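Local atomic coordinates of glutathione S-transferase (Rhodospirillum rubrum F11, PDB entry 4O7H), a protein that probably catalyses the conjugation of glutathione to electrophilic substrates, as expected of a dimeric glutathione S-transferase. Residues 85-90 and 156-161. Sequence-based numbering, arbitrary orientation.
Sequences AAMRAE and GDMLTY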
ATOM      1  N   ALA A  85      17.623 -10.842   2.679  1.00 18.83           N
ATOM      2  CA  ALA A  85      17.007  -9.507   2.562  1.00 18.50           C
ATOM      3  C   ALA A  85      16.665  -9.125   1.135  1.00 18.37           C
ATOM      4  O   ALA A  85      15.640  -8.490   0.867  1.00 16.07           O
ATOM      5  CB  ALA A  85      17.897  -8.449   3.185  1.00 20.48           C
ATOM      6  N   ALA A  86      17.548  -9.441   0.198  1.00 17.84           N
ATOM      7  CA  ALA A  86      17.330  -9.121  -1.206  1.00 18.17           C
ATOM      8  C   ALA A  86      16.123  -9.820  -1.799  1.00 18.27           C
ATOM      9  O   ALA A  86      15.407  -9.235  -2.606  1.00 19.90           O
ATOM     10  CB  ALA A  86      18.574  -9.459  -2.043  1.00 20.26           C
ATOM     11  N   MET A  87      15.900 -11.069  -1.412  0.50 17.17           N
ATOM     12  CA  MET A  87      14.769 -11.812  -1.917  0.50 16.84           C
ATOM     13  C   MET A  87      13.508 -11.221  -1.324  0.50 16.01           C
ATOM     14  O   MET A  87      12.540 -10.972  -2.040  0.50 15.58           O
ATOM     15  CB  MET A  87      14.840 -13.271  -1.543  0.50 18.31           C
ATOM     16  CG  MET A  87      13.536 -13.983  -1.854  0.50 18.58           C
ATOM     17  SD  MET A  87      13.743 -15.753  -1.818  0.50 19.82           S
ATOM     18  CE  MET A  87      12.101 -16.169  -2.385  0.50 19.20           C
ATOM     19  N   ARG A  88      13.536 -10.991  -0.015  1.00 15.12           N
ATOM     20  CA  ARG A  88      12.345 -10.392   0.672  1.00 14.33           C
ATOM     21  C   ARG A  88      11.981  -9.050   0.047  1.00 14.30           C
ATOM     22  O   ARG A  88      10.795  -8.731  -0.135  1.00 12.37           O
ATOM     23  CB  ARG A  88      12.605 -10.248   2.163  1.00 14.55           C
ATOM     24  CG  ARG A  88      12.737 -11.586   2.831  1.00 17.11           C
ATOM     25  CD  ARG A  88      13.504 -11.501   4.097  1.00 19.41           C
ATOM     26  NE  ARG A  88      12.762 -10.849   5.132  1.00 20.26           N
ATOM     27  CZ  ARG A  88      11.954 -11.458   5.986  1.00 21.24           C
ATOM     28  NH1 ARG A  88      11.747 -12.761   5.895  1.00 22.70           N
ATOM     29  NH2 ARG A  88      11.355 -10.749   6.935  1.00 20.94           N
ATOM     30  N   ALA A  89      12.987  -8.247  -0.308  1.00 12.21           N
ATOM     31  CA  ALA A  89      12.728  -6.980  -0.971  1.00 12.98           C
ATOM     32  C   ALA A  89      12.043  -7.158  -2.340  1.00 12.55           C
ATOM     33  O   ALA A  89      11.236  -6.319  -2.722  1.00 12.90           O
ATOM     34  CB  ALA A  89      14.030  -6.207  -1.132  1.00 13.60           C
ATOM     35  N   GLU A  90      12.416  -8.197  -3.095  1.00 11.89           N
ATOM     36  CA  GLU A  90      11.810  -8.476  -4.395  1.00 12.84           C
ATOM     37  C   GLU A  90      10.352  -8.917  -4.203  1.00 11.17           C
ATOM     38  O   GLU A  90       9.432  -8.477  -4.934  1.00 12.19           O
ATOM     39  CB  GLU A  90      12.640  -9.539  -5.138  1.00 13.25           C
ATOM     40  CG  GLU A  90      12.085  -9.999  -6.462  1.00 15.73           C
ATOM     41  CD  GLU A  90      12.006  -8.935  -7.546  1.00 17.77           C
ATOM     42  OE1 GLU A  90      12.541  -7.816  -7.369  1.00 16.90           O
ATOM     43  OE2 GLU A  90      11.376  -9.212  -8.607  1.00 19.52           O
ATOM     44  N   GLY A 156      10.880 -15.558  -7.411  1.00 17.63           N
ATOM     45  CA  GLY A 156      12.053 -16.454  -7.371  1.00 19.84           C
ATOM     46  C   GLY A 156      11.716 -17.913  -7.141  1.00 20.33           C
ATOM     47  O   GLY A 156      10.783 -18.453  -7.720  1.00 18.85           O
ATOM     48  N   ASP A 157      12.528 -18.583  -6.307  1.00 21.98           N
ATOM     49  CA  ASP A 157      12.536 -20.034  -6.228  1.00 22.79           C
ATOM     50  C   ASP A 157      11.400 -20.663  -5.423  1.00 22.93           C
ATOM     51  O   ASP A 157      11.151 -21.865  -5.517  1.00 26.18           O
ATOM     52  CB  ASP A 157      13.879 -20.495  -5.629  1.00 27.04           C
ATOM     53  N   MET A 158      10.656 -19.853  -4.682  1.00 18.59           N
ATOM     54  CA  MET A 158       9.613 -20.394  -3.818  1.00 17.78           C
ATOM     55  C   MET A 158       8.368 -19.530  -3.975  1.00 14.95           C
ATOM     56  O   MET A 158       8.496 -18.386  -4.334  1.00 15.11           O
ATOM     57  CB  MET A 158      10.050 -20.370  -2.363  1.00 21.39           C
ATOM     58  CG  MET A 158      10.594 -19.068  -1.872  1.00 24.24           C
ATOM     59  SD  MET A 158      11.131 -19.114  -0.139  1.00 29.72           S
ATOM     60  CE  MET A 158       9.572 -18.774   0.654  1.00 28.24           C
ATOM     61  N   LEU A 159       7.214 -20.126  -3.733  1.00 12.87           N
ATOM     62  CA  LEU A 159       5.975 -19.389  -3.726  1.00 13.55           C
ATOM     63  C   LEU A 159       6.020 -18.381  -2.556  1.00 11.94           C
ATOM     64  O   LEU A 159       6.444 -18.710  -1.436  1.00 12.95           O
ATOM     65  CB  LEU A 159       4.786 -20.335  -3.614  1.00 13.86           C
ATOM     66  CG  LEU A 159       3.444 -19.603  -3.652  1.00 14.83           C
ATOM     67  CD1 LEU A 159       2.419 -20.275  -4.561  1.00 17.44           C
ATOM     68  CD2 LEU A 159       2.944 -19.396  -2.261  1.00 14.73           C
ATOM     69  N   THR A 160       5.550 -17.140  -2.822  1.00 10.64           N
ATOM     70  CA  THR A 160       5.604 -16.071  -1.818  1.00 10.09           C
ATOM     71  C   THR A 160       4.336 -15.247  -1.882  1.00  9.90           C
ATOM     72  O   THR A 160       3.434 -15.499  -2.699  1.00 10.05           O
ATOM     73  CB  THR A 160       6.770 -15.113  -2.048  1.00 10.09           C
ATOM     74  OG1 THR A 160       6.603 -14.439  -3.306  1.00  9.63           O
ATOM     75  CG2 THR A 160       8.068 -15.878  -2.006  1.00 10.90           C
ATOM     76  N   TYR A 161       4.303 -14.239  -1.021  1.00  9.62           N
ATOM     77  CA  TYR A 161       3.206 -13.277  -1.024  1.00  9.77           C
ATOM     78  C   TYR A 161       3.087 -12.645  -2.425  1.00 10.02           C
ATOM     79  O   TYR A 161       2.042 -12.142  -2.804  1.00 10.77           O
ATOM     80  CB  TYR A 161       3.439 -12.184   0.002  1.00  9.79           C
ATOM     81  CG  TYR A 161       3.129 -12.605   1.407  1.00  9.72           C
ATOM     82  CD1 TYR A 161       1.875 -13.089   1.723  1.00  9.94           C
ATOM     83  CD2 TYR A 161       4.039 -12.487   2.413  1.00 10.24           C
ATOM     84  CE1 TYR A 161       1.576 -13.437   3.004  1.00 10.37           C
ATOM     85  CE2 TYR A 161       3.723 -12.827   3.702  1.00 10.10           C
ATOM     86  CZ  TYR A 161       2.505 -13.347   3.976  1.00 11.04           C
ATOM     87  OH  TYR A 161       2.218 -13.694   5.267  1.00 12.42           O
TER
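M87, in the first turn of helix 85-119, meets M158 and T160 of the 156-161 loop through its terminal methyl. Just before it, A85 and A86 pack instead on V74 and L59 of the second subunit. The M87 side chain stays extended, its CG anti to the backbone N (chi1 170°) and its later torsions also near 180°, which carries CE out from the helix to the loop. There M87 CE lies 3.3 Å from M158 CG, tighter than normal carbon packing, and 3.8 Å from M158 SD. M87 is modelled in two conformations, so this tightness is doubtful and belongs to one of them. M158 crosses M87 at a slant; its chi1 of 50° puts CG between the backbone N and the carbonyl carbon, where M87 CE meets it. M87 CE also approaches T160 CG2, at 4.1 Å. T160 presents this methyl to M87 and is the N-cap of helix 161-175: its OG1 accepts a hydrogen bond from A162 N, and its backbone N gives one to D163 OD2. The pairing resembles the N-capping box familiar at this helix in glutathione S-transferases. The two backbones stay well separated: the nearest CA atoms, M87 CA and G156 CA, are 7.7 Å apart. No hydrogen bond spans the contact, so apolar packing joins it. R88 NH1 hydrogen-bonds G82 O, and R88 NE forms a salt bridge with E73 of the second subunit; A89 packs on I61 of that subunit. E90 closes the segment in salt bridges to R93 and R151. The contact thus sets the N-terminal end of helix 85-119 beside the loop linking helix 127-150 to helix 161-175 in the all-helical C-terminal domain; Y161, which opens helix 161-175, packs on helix 64-74 and on V91 and V95 of helix 85-119.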